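Local atomic coordinates of phosphoribosyl-AMP cyclohydrolase (Medicago truncatula, PDB entry 7BGN), a protein that probably catalyses the second and third steps of histidine biosynthesis, hydrolysing phosphoribosyl-ATP to phosphoribosyl-AMP and then opening its purine ring. Residues S136-E141 and W151-L156. Residues are numbered along the deposited sequence; the frame is centred on the assembly and turned at random.
Sequences SQRKAE and WTKRLL. With AMP (adenosine monophosphate), chain P.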
loop_
_atom_site.group_PDB
_atom_site.type_symbol
_atom_site.label_atom_id
_atom_site.label_comp_id
_atom_site.label_asym_id
_atom_site.label_seq_id
_atom_site.Cartn_x
_atom_site.Cartn_y
_atom_site.Cartn_z
ATOM N N SER B 136 15.064 10.600 0.587
ATOM C CA SER B 136 15.922 10.494 -0.584
ATOM C C SER B 136 16.269 11.869 -1.155
ATOM O O SER B 136 17.407 12.099 -1.585
ATOM C CB SER B 136 15.245 9.621 -1.628
ATOM O OG SER B 136 15.945 9.687 -2.845
ATOM N N GLN B 137 15.312 12.802 -1.165
ATOM C CA GLN B 137 15.629 14.131 -1.675
ATOM C C GLN B 137 16.638 14.824 -0.779
ATOM O O GLN B 137 17.569 15.468 -1.264
ATOM C CB GLN B 137 14.371 14.988 -1.802
ATOM C CG GLN B 137 13.279 14.410 -2.691
ATOM C CD GLN B 137 12.134 15.390 -2.934
ATOM O OE1 GLN B 137 12.240 16.583 -2.625
ATOM N NE2 GLN B 137 11.043 14.894 -3.512
ATOM N N ARG B 138 16.505 14.658 0.533
ATOM C CA ARG B 138 17.479 15.250 1.436
ATOM C C ARG B 138 18.862 14.650 1.220
ATOM O O ARG B 138 19.869 15.354 1.338
ATOM C CB ARG B 138 17.012 15.066 2.880
ATOM C CG ARG B 138 15.663 15.698 3.159
ATOM C CD ARG B 138 15.723 17.182 2.882
ATOM N NE ARG B 138 14.467 17.704 2.350
ATOM C CZ ARG B 138 13.467 18.133 3.109
ATOM N NH1 ARG B 138 13.572 18.095 4.430
ATOM N NH2 ARG B 138 12.362 18.603 2.545
ATOM N N LYS B 139 18.934 13.364 0.882
ATOM C CA LYS B 139 20.223 12.734 0.622
ATOM C C LYS B 139 20.907 13.328 -0.607
ATOM O O LYS B 139 22.128 13.521 -0.606
ATOM C CB LYS B 139 20.023 11.228 0.456
ATOM C CG LYS B 139 21.273 10.380 0.477
ATOM C CD LYS B 139 20.940 8.982 -0.024
ATOM C CE LYS B 139 22.169 8.179 -0.402
ATOM N NZ LYS B 139 21.748 6.858 -0.957
ATOM N N ALA B 140 20.146 13.641 -1.659
ATOM C CA ALA B 140 20.751 14.228 -2.854
ATOM C C ALA B 140 21.123 15.697 -2.654
ATOM O O ALA B 140 22.166 16.148 -3.142
ATOM C CB ALA B 140 19.821 14.072 -4.054
ATOM N N GLU B 141 20.282 16.456 -1.946
ATOM C CA GLU B 141 20.534 17.869 -1.673
ATOM C C GLU B 141 21.665 18.085 -0.669
ATOM O O GLU B 141 22.091 19.231 -0.477
ATOM C CB GLU B 141 19.249 18.539 -1.182
ATOM C CG GLU B 141 18.105 18.533 -2.185
ATOM C CD GLU B 141 16.759 18.812 -1.533
ATOM O OE1 GLU B 141 16.711 18.950 -0.292
ATOM O OE2 GLU B 141 15.745 18.883 -2.261
ATOM N N TRP B 151 16.917 18.357 9.435
ATOM C CA TRP B 151 17.329 17.314 10.366
ATOM C C TRP B 151 17.751 16.040 9.650
ATOM O O TRP B 151 18.595 15.300 10.164
ATOM C CB TRP B 151 16.194 17.050 11.355
ATOM C CG TRP B 151 16.424 15.923 12.313
ATOM C CD1 TRP B 151 15.717 14.761 12.378
ATOM C CD2 TRP B 151 17.439 15.829 13.323
ATOM N NE1 TRP B 151 16.210 13.959 13.377
ATOM C CE2 TRP B 151 17.273 14.588 13.968
ATOM C CE3 TRP B 151 18.470 16.673 13.746
ATOM C CZ2 TRP B 151 18.093 14.173 15.013
ATOM C CZ3 TRP B 151 19.287 16.256 14.788
ATOM C CH2 TRP B 151 19.091 15.019 15.407
ATOM N N THR B 152 17.165 15.746 8.490
ATOM C CA THR B 152 17.584 14.569 7.736
ATOM C C THR B 152 18.997 14.715 7.185
ATOM O O THR B 152 19.800 13.780 7.286
ATOM C CB THR B 152 16.612 14.308 6.604
ATOM O OG1 THR B 152 15.306 14.193 7.166
ATOM C CG2 THR B 152 16.965 13.027 5.883
ATOM N N LYS B 153 19.328 15.880 6.611
ATOM C CA LYS B 153 20.670 16.069 6.061
ATOM C C LYS B 153 21.725 15.977 7.147
ATOM O O LYS B 153 22.847 15.520 6.902
ATOM C CB LYS B 153 20.796 17.427 5.364
ATOM C CG LYS B 153 19.956 17.613 4.134
ATOM C CD LYS B 153 20.370 18.863 3.375
ATOM C CE LYS B 153 19.387 19.159 2.254
ATOM N NZ LYS B 153 19.674 20.428 1.543
ATOM N N ARG B 154 21.382 16.415 8.349
ATOM C CA ARG B 154 22.310 16.333 9.461
ATOM C C ARG B 154 22.546 14.897 9.897
ATOM O O ARG B 154 23.664 14.538 10.287
ATOM C CB ARG B 154 21.770 17.159 10.595
ATOM C CG ARG B 154 22.687 17.323 11.704
ATOM C CD ARG B 154 21.995 18.270 12.567
ATOM N NE ARG B 154 22.632 18.461 13.845
ATOM C CZ ARG B 154 22.097 19.207 14.782
ATOM N NH1 ARG B 154 22.702 19.363 15.954
ATOM N NH2 ARG B 154 20.937 19.789 14.527
ATOM N N LEU B 155 21.503 14.064 9.850
ATOM C CA LEU B 155 21.668 12.660 10.208
ATOM C C LEU B 155 22.480 11.930 9.150
ATOM O O LEU B 155 23.327 11.089 9.472
ATOM C CB LEU B 155 20.305 11.993 10.375
ATOM C CG LEU B 155 19.457 12.525 11.520
ATOM C CD1 LEU B 155 18.042 11.991 11.433
ATOM C CD2 LEU B 155 20.087 12.180 12.844
ATOM N N LEU B 156 22.231 12.251 7.880
ATOM C CA LEU B 156 22.986 11.671 6.781
ATOM C C LEU B 156 24.456 12.088 6.826
ATOM O O LEU B 156 25.294 11.446 6.183
ATOM C CB LEU B 156 22.341 12.068 5.452
ATOM C CG LEU B 156 20.934 11.510 5.208
ATOM C CD1 LEU B 156 20.192 12.348 4.188
ATOM C CD2 LEU B 156 20.983 10.071 4.763
HETATM P P AMP P . 13.898 17.794 7.706
HETATM O O1P AMP P . 13.504 18.851 6.685
HETATM O O2P AMP P . 15.014 16.910 7.195
HETATM O O3P AMP P . 14.137 18.384 9.086
HETATM O "O5'" AMP P . 12.593 16.884 7.836
HETATM C "C5'" AMP P . 11.947 16.364 6.682
HETATM C "C4'" AMP P . 10.850 15.386 7.031
HETATM O "O4'" AMP P . 11.372 14.334 7.871
HETATM C "C3'" AMP P . 9.695 15.953 7.843
HETATM O "O3'" AMP P . 8.755 16.664 7.058
HETATM C "C2'" AMP P . 9.107 14.717 8.513
HETATM O "O2'" AMP P . 8.235 14.041 7.625
HETATM C "C1'" AMP P . 10.347 13.845 8.713
HETATM N N9 AMP P . 10.797 13.830 10.116
HETATM C C8 AMP P . 11.743 14.630 10.706
HETATM N N7 AMP P . 11.924 14.366 11.977
HETATM C C5 AMP P . 11.050 13.324 12.240
HETATM C C6 AMP P . 10.769 12.595 13.411
HETATM N N6 AMP P . 11.370 12.814 14.577
HETATM N N1 AMP P . 9.833 11.621 13.328
HETATM C C2 AMP P . 9.234 11.403 12.150
HETATM N N3 AMP P . 9.418 12.022 10.990
HETATM C C4 AMP P . 10.347 12.982 11.101
#
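Arg138 lays its CB and CG across Thr152 at about a right angle, with CB 3.6 Å from Thr152 CG2. Beside this pair, Leu156 sets CD1 against the backbone of Lys139, 3.6 Å from its CA. The axes of 136-141 and 151-156 approach to 8.8 Å, their N-to-C directions 64° apart, and Leu156 also touches Val199 of helix 183-203.

The extended chain of Lys153 passes the carbonyl of Arg138 and brings NZ into a weak hydrogen bond with Glu141 O (3.4 Å). The carboxylate of Glu141, poorly ordered, joins Lys153 NZ and Arg138 NE through long salt bridges.

The AMP phosphate sits at the N-terminal end of helix 151-156. Trp151 N donates to AMP O3P (2.8 Å) and Thr152 N to AMP O2P (2.8 Å, 161°). With OG1 anti to the carbonyl carbon (chi1 -56°), Thr152 brings it within 2.7 Å of AMP O2P; OG1 also hydrogen-bonds Tyr195. Bent at chi2 and chi3, Arg138 presents its guanidinium edge to the phosphate, although the modelled approach is too close to trust in detail. Arg218 of the second subunit also bonds AMP.

This interhelical junction thus binds a phosphate in the pyrophosphohydrolase region; helix-start amides and a nearby arginine would probably favour its dianion.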